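Long-range contacts in vascular endothelial cadherin (Gallus gallus, PDB 3PPE), which mediates calcium-dependent, mainly homophilic adhesion between endothelial cells and couples actin fibres to their junctions, represented here by its first two extracellular cadherin domains: residues L61-K65 with D130-P134; N98-F104 with A182-L188. One frame throughout, in Å; residues are numbered along the deposited sequence.

Overall arrangement
Both contacts lie at the junction of the two cadherin domains, around the same three calcium ions, and their centres lie about 12 Å apart. Interaction 1 brings a loop of the first domain, 61-65, against loop 130-134 of the second; interaction 2 sets the linker and following short strand, 98-104, against the last part of strand 175-184 and the turn after it. Along the chain the segments alternate, the linker following 61-65 and preceding 130-134. Asp132 connects them: its OD2 lies 2.9 Å from Asn100 N, probably as a hydrogen bond, while its OD1 and Asp99 OD1, 3.0 Å apart, share one calcium.

Interaction 1: L61-K65 with D130-P134; sequences LDREK and DADDP. With CA (calcium ion), chain D; CA (calcium ion), chain C; CA (calcium ion), chain E.
Glu64 and Asp132 meet on one calcium ion, as neighbours in its shell, with Glu64 OE2 and Asp132 OD1 3.5 Å apart, and the metal holds together two carboxylates that would otherwise be expected to repel. The ion of chain E is gripped by both oxygens of Glu64, OE2 at 2.5 Å, and by a single oxygen of Asp132, OD1 at 2.4 Å. The carboxylate planes stand nearly perpendicular, 84° apart. A bend at chi2 (73°) curls the glutamate back so that OE1 also reaches the calcium of chain C, which Asp62 OD1 binds too. Asp132 is likewise a bridge, since its OD2 binds the third calcium, that of chain D, beside both oxygens of Asp130.

Arg63 runs alongside Glu64 and crosses Asp133 at about a right angle. The CB of Asp133 sits over the centre of one guanidinium face, 3.7 Å above the plane, whereas Ala131 O approaches the edge, 3.0 Å from Arg63 NH2. The Asp133 carboxylate lies well out of the guanidinium plane and is reached through a water that accepts from Arg63 NH1 and donates to Asp133 OD1; OD2 of that aspartate is bound to Thr135. On the first-domain side, Arg63 NH2 forms a salt bridge of 2.9 Å to the anti lone pair of Glu64 OE2. Arg63 also pairs with Asp96, itself a calcium ligand. It thus probably offsets part of the charge on the calcium ligand Glu64.

Asx turns shape both loops: Asp62 OD1 accepts from Glu64 N, and Asp130 OD1 from Asp132 N at 3.0 Å. Asp62 and Glu64 from the first domain and Asp130 and Asp132 from the second supply acidic ligands to the three-calcium site characteristic of the junction between successive cadherin domains.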
ATOM      1  N   LEU A  61      10.844  -6.050  -7.103  1.00 15.56           N
ATOM      2  CA  LEU A  61      11.327  -4.919  -7.863  1.00 15.60           C
ATOM      3  C   LEU A  61      12.671  -4.349  -7.316  1.00 15.31           C
ATOM      4  O   LEU A  61      12.916  -4.339  -6.119  1.00 15.56           O
ATOM      5  CB  LEU A  61      10.254  -3.815  -7.853  1.00 15.55           C
ATOM      6  CG  LEU A  61       8.867  -4.218  -8.383  1.00 16.21           C
ATOM      7  CD1 LEU A  61       7.837  -3.132  -8.064  1.00 14.43           C
ATOM      8  CD2 LEU A  61       8.945  -4.547  -9.885  1.00 16.26           C
ATOM      9  N   ASP A  62      13.501  -3.849  -8.209  1.00 15.25           N
ATOM     10  CA  ASP A  62      14.745  -3.224  -7.811  1.00 15.30           C
ATOM     11  C   ASP A  62      14.705  -1.817  -8.336  1.00 15.11           C
ATOM     12  O   ASP A  62      14.790  -1.621  -9.535  1.00 15.02           O
ATOM     13  CB  ASP A  62      15.903  -3.994  -8.446  1.00 15.60           C
ATOM     14  CG  ASP A  62      17.273  -3.427  -8.081  1.00 15.56           C
ATOM     15  OD1 ASP A  62      17.385  -2.479  -7.264  1.00 11.47           O
ATOM     16  OD2 ASP A  62      18.241  -3.961  -8.630  1.00 17.11           O
ATOM     17  N   ARG A  63      14.559  -0.833  -7.451  1.00 14.09           N
ATOM     18  CA  ARG A  63      14.574   0.583  -7.877  1.00 13.82           C
ATOM     19  C   ARG A  63      15.850   0.957  -8.658  1.00 14.12           C
ATOM     20  O   ARG A  63      15.820   1.808  -9.555  1.00 13.97           O
ATOM     21  CB  ARG A  63      14.388   1.519  -6.667  1.00 12.51           C
ATOM     22  CG  ARG A  63      14.035   2.953  -7.027  1.00 11.53           C
ATOM     23  CD  ARG A  63      14.541   3.902  -5.927  1.00 13.37           C
ATOM     24  NE  ARG A  63      16.025   3.903  -5.889  1.00 14.64           N
ATOM     25  CZ  ARG A  63      16.782   4.658  -6.692  1.00 15.14           C
ATOM     26  NH1 ARG A  63      16.216   5.451  -7.570  1.00 12.25           N
ATOM     27  NH2 ARG A  63      18.104   4.576  -6.657  1.00 12.86           N
ATOM     28  N   GLU A  64      16.952   0.303  -8.346  1.00 13.55           N
ATOM     29  CA  GLU A  64      18.213   0.613  -9.025  1.00 14.85           C
ATOM     30  C   GLU A  64      18.275   0.083 -10.468  1.00 15.90           C
ATOM     31  O   GLU A  64      19.126   0.501 -11.243  1.00 15.87           O
ATOM     32  CB  GLU A  64      19.417   0.117  -8.209  1.00 13.86           C
ATOM     33  CG  GLU A  64      19.753   1.016  -7.012  1.00 13.02           C
ATOM     34  CD  GLU A  64      18.780   0.928  -5.863  1.00 13.12           C
ATOM     35  OE1 GLU A  64      18.490  -0.188  -5.355  1.00 13.20           O
ATOM     36  OE2 GLU A  64      18.304   1.995  -5.418  1.00 16.72           O
ATOM     37  N   LYS A  65      17.352  -0.816 -10.821  1.00 16.61           N
ATOM     38  CA  LYS A  65      17.168  -1.262 -12.213  1.00 17.22           C
ATOM     39  C   LYS A  65      16.164  -0.355 -12.940  1.00 17.35           C
ATOM     40  O   LYS A  65      16.432   0.143 -14.039  1.00 16.79           O
ATOM     41  CB  LYS A  65      16.547  -2.642 -12.160  1.00 18.92           C
ATOM     42  CG  LYS A  65      17.241  -3.716 -12.942  1.00 25.85           C
ATOM     43  CD  LYS A  65      18.490  -4.196 -12.179  1.00 31.55           C
ATOM     44  CE  LYS A  65      18.769  -5.677 -12.464  1.00 34.33           C
ATOM     45  NZ  LYS A  65      20.240  -5.917 -12.589  1.00 35.88           N
ATOM     46  N   ASP A 130      26.972   6.138  -4.250  1.00 14.27           N
ATOM     47  CA  ASP A 130      26.026   5.229  -3.623  1.00 13.84           C
ATOM     48  C   ASP A 130      24.823   5.196  -4.548  1.00 13.68           C
ATOM     49  O   ASP A 130      24.245   6.246  -4.834  1.00 12.71           O
ATOM     50  CB  ASP A 130      25.632   5.798  -2.272  1.00 13.21           C
ATOM     51  CG  ASP A 130      24.778   4.847  -1.463  1.00 14.31           C
ATOM     52  OD1 ASP A 130      23.703   4.366  -1.924  1.00 14.11           O
ATOM     53  OD2 ASP A 130      25.136   4.647  -0.313  1.00 12.79           O
ATOM     54  N   ALA A 131      24.446   3.991  -4.977  1.00 13.44           N
ATOM     55  CA  ALA A 131      23.415   3.789  -5.997  1.00 13.02           C
ATOM     56  C   ALA A 131      21.964   4.007  -5.507  1.00 12.83           C
ATOM     57  O   ALA A 131      21.027   4.013  -6.308  1.00 11.94           O
ATOM     58  CB  ALA A 131      23.568   2.399  -6.582  1.00 13.14           C
ATOM     59  N   ASP A 132      21.778   4.182  -4.207  1.00 12.13           N
ATOM     60  CA  ASP A 132      20.452   4.464  -3.661  1.00 12.49           C
ATOM     61  C   ASP A 132      19.954   5.847  -4.078  1.00 13.18           C
ATOM     62  O   ASP A 132      20.675   6.626  -4.727  1.00 12.15           O
ATOM     63  CB  ASP A 132      20.394   4.238  -2.135  1.00 11.33           C
ATOM     64  CG  ASP A 132      20.659   2.802  -1.775  1.00 11.86           C
ATOM     65  OD1 ASP A 132      20.047   1.945  -2.416  1.00 12.07           O
ATOM     66  OD2 ASP A 132      21.505   2.491  -0.889  1.00 10.22           O
ATOM     67  N   ASP A 133      18.716   6.153  -3.705  1.00 13.29           N
ATOM     68  CA  ASP A 133      18.069   7.386  -4.137  1.00 13.93           C
ATOM     69  C   ASP A 133      18.523   8.573  -3.294  1.00 14.15           C
ATOM     70  O   ASP A 133      18.343   8.585  -2.077  1.00 12.44           O
ATOM     71  CB  ASP A 133      16.546   7.245  -4.070  1.00 14.00           C
ATOM     72  CG  ASP A 133      15.824   8.412  -4.713  1.00 16.94           C
ATOM     73  OD1 ASP A 133      14.622   8.271  -5.023  1.00 17.82           O
ATOM     74  OD2 ASP A 133      16.458   9.470  -4.911  1.00 16.22           O
ATOM     75  N   PRO A 134      19.112   9.568  -3.949  1.00 15.22           N
ATOM     76  CA  PRO A 134      19.745  10.686  -3.246  1.00 17.17           C
ATOM     77  C   PRO A 134      18.716  11.689  -2.738  1.00 17.95           C
ATOM     78  O   PRO A 134      19.081  12.683  -2.108  1.00 19.61           O
ATOM     79  CB  PRO A 134      20.615  11.327  -4.328  1.00 17.20           C
ATOM     80  CG  PRO A 134      19.920  11.005  -5.600  1.00 18.19           C
ATOM     81  CD  PRO A 134      19.320   9.641  -5.406  1.00 15.42           C
TER
HETATM   82 CA    CA D 402      23.079   3.617   0.463  1.00 11.18          CA
HETATM   83 CA    CA C 401      17.736  -2.345  -5.026  1.00 14.73          CA
HETATM   84 CA    CA E 403      17.837   1.185  -3.075  1.00 12.25          CA
HETATM   85  O   HOH W   1      13.749   6.968  -7.403  1.00 14.26           O
HETATM   86  O   HOH W   2      19.544   6.741  -8.012  1.00 24.46           O
HETATM   87  O   HOH W   3      20.123  -2.906  -5.248  1.00 13.89           O

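Interaction 2: N98-F104 with A182-L188; sequences NDNAPIF and AKDALGL. With CA (calcium ion), chain D; CA (calcium ion), chain C; CA (calcium ion), chain E.
Asn98 and Asp184 reach toward each other from opposite directions and meet at the calcium ion of chain D. Asn98 OD1 binds it at 2.4 Å and Asp184 OD1 at 2.6 Å, and the backbone carbonyl of Asn100 adds a third ligand, its O at 2.3 Å. The amide of Asn98 does double duty: its ND2 donates to Asp184 OD1 over 2.8 Å, with the acceptor in the amide plane, yet it meets that oxygen from 35° above the carboxylate plane. Asp130, Asp132 and the carbonyl of His139 complete the protein ligands.

What positions Asp184 is the type I turn from Asp184 to Gly187. With CG lodged between the backbone N and carbonyl carbon (chi1 75°), the carboxylate turns its second oxygen inward; OD2 accepts from Leu188 N at 2.8 Å and, weakly, from the amides of Leu186 and Gly187. One oxygen therefore faces the metal while the other knits up the turn.

Aliphatic groups close round these polar atoms: Leu188 CD2 packs against the carbonyls of Asn98 and Asn100, 3.3 Å from Asn100 O, and Leu186 CB against the Asn98 amide. Farther out, the Pro102 ring lies against 182-184, with CG 3.4 Å from Asp184 N and CB beside Ala182 CB. Phe104 continues the packing, its CE1 and CZ against Ala182, with Ala128 of strand 122-129 also touching both residues.

Asp99, pointing away from this contact, places OD1 and OD2 on the other two ions. Such a linker, reading Asn-Asp-Asn-Ala-Pro and binding all three calcium ions, Asn98 and Asn100 one and Asp99 the other two, is the hallmark of the cadherin interdomain site, here seated on the second Ig-like β-sandwich.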
ATOM      1  N   ASN A  98      17.378   1.443   1.533  1.00 11.97           N
ATOM      2  CA  ASN A  98      18.824   1.558   1.605  1.00 11.79           C
ATOM      3  C   ASN A  98      19.489   0.187   1.427  1.00 12.69           C
ATOM      4  O   ASN A  98      19.721  -0.535   2.375  1.00 14.71           O
ATOM      5  CB  ASN A  98      19.276   2.231   2.913  1.00 11.39           C
ATOM      6  CG  ASN A  98      20.715   2.707   2.809  1.00 11.53           C
ATOM      7  OD1 ASN A  98      21.118   3.219   1.751  1.00 14.03           O
ATOM      8  ND2 ASN A  98      21.501   2.491   3.827  1.00  8.11           N
ATOM      9  N   ASP A  99      19.777  -0.189   0.190  1.00 13.33           N
ATOM     10  CA  ASP A  99      20.350  -1.499  -0.062  1.00 13.65           C
ATOM     11  C   ASP A  99      21.674  -1.467  -0.839  1.00 12.95           C
ATOM     12  O   ASP A  99      22.149  -2.491  -1.286  1.00 13.37           O
ATOM     13  CB  ASP A  99      19.315  -2.448  -0.702  1.00 13.48           C
ATOM     14  CG  ASP A  99      18.742  -1.949  -2.031  1.00 12.93           C
ATOM     15  OD1 ASP A  99      18.730  -0.724  -2.340  1.00 10.60           O
ATOM     16  OD2 ASP A  99      18.245  -2.833  -2.807  1.00 15.80           O
ATOM     17  N   ASN A 100      22.256  -0.269  -0.989  1.00 13.79           N
ATOM     18  CA  ASN A 100      23.549  -0.105  -1.614  1.00 13.15           C
ATOM     19  C   ASN A 100      24.511   0.659  -0.719  1.00 13.05           C
ATOM     20  O   ASN A 100      24.140   1.633  -0.030  1.00 12.86           O
ATOM     21  CB  ASN A 100      23.444   0.578  -3.001  1.00 12.20           C
ATOM     22  CG  ASN A 100      22.639  -0.249  -4.007  1.00 12.93           C
ATOM     23  OD1 ASN A 100      21.413  -0.158  -4.047  1.00 19.05           O
ATOM     24  ND2 ASN A 100      23.311  -1.088  -4.781  1.00 12.13           N
ATOM     25  N   ALA A 101      25.753   0.217  -0.721  1.00 13.32           N
ATOM     26  CA  ALA A 101      26.807   0.946   0.002  1.00 13.81           C
ATOM     27  C   ALA A 101      27.541   1.856  -1.016  1.00 13.56           C
ATOM     28  O   ALA A 101      27.459   1.643  -2.237  1.00 14.11           O
ATOM     29  CB  ALA A 101      27.765  -0.039   0.682  1.00 13.81           C
ATOM     30  N   PRO A 102      28.200   2.918  -0.537  1.00 13.74           N
ATOM     31  CA  PRO A 102      29.019   3.714  -1.482  1.00 13.30           C
ATOM     32  C   PRO A 102      30.191   2.899  -1.984  1.00 13.72           C
ATOM     33  O   PRO A 102      30.799   2.094  -1.205  1.00 13.22           O
ATOM     34  CB  PRO A 102      29.493   4.909  -0.630  1.00 11.86           C
ATOM     35  CG  PRO A 102      28.506   4.904   0.577  1.00 11.93           C
ATOM     36  CD  PRO A 102      28.261   3.455   0.833  1.00 13.73           C
ATOM     37  N   ILE A 103      30.495   3.053  -3.275  1.00 13.42           N
ATOM     38  CA  ILE A 103      31.632   2.341  -3.878  1.00 14.30           C
ATOM     39  C   ILE A 103      32.546   3.362  -4.531  1.00 13.74           C
ATOM     40  O   ILE A 103      32.090   4.254  -5.239  1.00 13.05           O
ATOM     41  CB  ILE A 103      31.181   1.257  -4.919  1.00 16.03           C
ATOM     42  CG1 ILE A 103      30.318   0.164  -4.260  1.00 16.30           C
ATOM     43  CG2 ILE A 103      32.385   0.559  -5.582  1.00 16.21           C
ATOM     44  CD1 ILE A 103      29.321  -0.400  -5.233  1.00 19.37           C
ATOM     45  N   PHE A 104      33.847   3.261  -4.275  1.00 12.45           N
ATOM     46  CA  PHE A 104      34.767   4.240  -4.852  1.00 12.45           C
ATOM     47  C   PHE A 104      34.735   4.242  -6.362  1.00 13.03           C
ATOM     48  O   PHE A 104      34.364   3.236  -6.960  1.00 14.23           O
ATOM     49  CB  PHE A 104      36.159   4.051  -4.289  1.00 11.41           C
ATOM     50  CG  PHE A 104      36.299   4.650  -2.921  1.00 12.09           C
ATOM     51  CD1 PHE A 104      36.153   3.859  -1.788  1.00 10.45           C
ATOM     52  CD2 PHE A 104      36.512   6.029  -2.776  1.00 11.43           C
ATOM     53  CE1 PHE A 104      36.283   4.421  -0.486  1.00 10.99           C
ATOM     54  CE2 PHE A 104      36.610   6.599  -1.489  1.00 14.01           C
ATOM     55  CZ  PHE A 104      36.503   5.766  -0.351  1.00 10.10           C
ATOM     56  N   ALA A 182      34.465   4.240   2.615  1.00 10.56           N
ATOM     57  CA  ALA A 182      33.245   5.033   2.511  1.00 10.17           C
ATOM     58  C   ALA A 182      32.045   4.278   3.073  1.00 11.15           C
ATOM     59  O   ALA A 182      32.051   3.049   3.143  1.00 11.65           O
ATOM     60  CB  ALA A 182      32.994   5.434   1.067  1.00  9.69           C
ATOM     61  N   LYS A 183      31.018   5.021   3.470  1.00 11.65           N
ATOM     62  CA  LYS A 183      29.933   4.465   4.271  1.00 11.91           C
ATOM     63  C   LYS A 183      28.774   5.447   4.387  1.00 10.37           C
ATOM     64  O   LYS A 183      28.929   6.547   4.916  1.00 11.19           O
ATOM     65  CB  LYS A 183      30.439   4.080   5.663  1.00 12.46           C
ATOM     66  CG  LYS A 183      29.335   3.747   6.653  1.00 15.96           C
ATOM     67  CD  LYS A 183      29.900   3.130   7.923  1.00 15.10           C
ATOM     68  CE  LYS A 183      30.822   4.099   8.644  1.00 21.54           C
ATOM     69  NZ  LYS A 183      30.098   4.891   9.676  1.00 24.89           N
ATOM     70  N   ASP A 184      27.609   5.042   3.889  1.00  9.28           N
ATOM     71  CA  ASP A 184      26.445   5.918   3.852  1.00 10.06           C
ATOM     72  C   ASP A 184      25.902   6.172   5.254  1.00  9.92           C
ATOM     73  O   ASP A 184      26.209   5.436   6.192  1.00  9.21           O
ATOM     74  CB  ASP A 184      25.352   5.320   2.965  1.00  8.61           C
ATOM     75  CG  ASP A 184      24.629   4.165   3.630  1.00 11.66           C
ATOM     76  OD1 ASP A 184      23.970   3.382   2.913  1.00 11.71           O
ATOM     77  OD2 ASP A 184      24.720   4.040   4.869  1.00 12.55           O
ATOM     78  N   ALA A 185      25.093   7.218   5.390  1.00  9.84           N
ATOM     79  CA  ALA A 185      24.814   7.806   6.694  1.00 11.47           C
ATOM     80  C   ALA A 185      24.038   6.839   7.581  1.00 11.88           C
ATOM     81  O   ALA A 185      23.924   7.044   8.790  1.00 12.35           O
ATOM     82  CB  ALA A 185      24.051   9.112   6.535  1.00  9.84           C
ATOM     83  N   LEU A 186      23.505   5.785   6.973  1.00 12.65           N
ATOM     84  CA  LEU A 186      22.762   4.769   7.710  1.00 14.15           C
ATOM     85  C   LEU A 186      23.656   3.590   8.077  1.00 15.25           C
ATOM     86  O   LEU A 186      23.231   2.669   8.775  1.00 14.85           O
ATOM     87  CB  LEU A 186      21.563   4.285   6.894  1.00 13.83           C
ATOM     88  CG  LEU A 186      20.376   5.246   6.798  1.00 13.90           C
ATOM     89  CD1 LEU A 186      20.656   6.348   5.787  1.00 11.05           C
ATOM     90  CD2 LEU A 186      19.104   4.494   6.438  1.00 15.90           C
ATOM     91  N   GLY A 187      24.897   3.624   7.602  1.00 16.19           N
ATOM     92  CA  GLY A 187      25.943   2.774   8.139  1.00 16.64           C
ATOM     93  C   GLY A 187      26.361   1.685   7.170  1.00 17.14           C
ATOM     94  O   GLY A 187      27.178   0.826   7.501  1.00 17.54           O
ATOM     95  N   LEU A 188      25.797   1.723   5.967  1.00 16.95           N
ATOM     96  CA  LEU A 188      25.991   0.652   4.996  1.00 18.38           C
ATOM     97  C   LEU A 188      27.398   0.687   4.410  1.00 18.95           C
ATOM     98  O   LEU A 188      27.764   1.627   3.704  1.00 16.03           O
ATOM     99  CB  LEU A 188      24.953   0.750   3.877  1.00 18.53           C
ATOM    100  CG  LEU A 188      24.249  -0.551   3.491  1.00 22.50           C
ATOM    101  CD1 LEU A 188      23.704  -1.256   4.722  1.00 27.19           C
ATOM    102  CD2 LEU A 188      23.140  -0.284   2.485  1.00 18.19           C
TER
HETATM  103 CA    CA D 402      23.079   3.617   0.463  1.00 11.18          CA
HETATM  104 CA    CA C 401      17.736  -2.345  -5.026  1.00 14.73          CA
HETATM  105 CA    CA E 403      17.837   1.185  -3.075  1.00 12.25          CA
HETATM  106  O   HOH W   3      20.123  -2.906  -5.248  1.00 13.89           O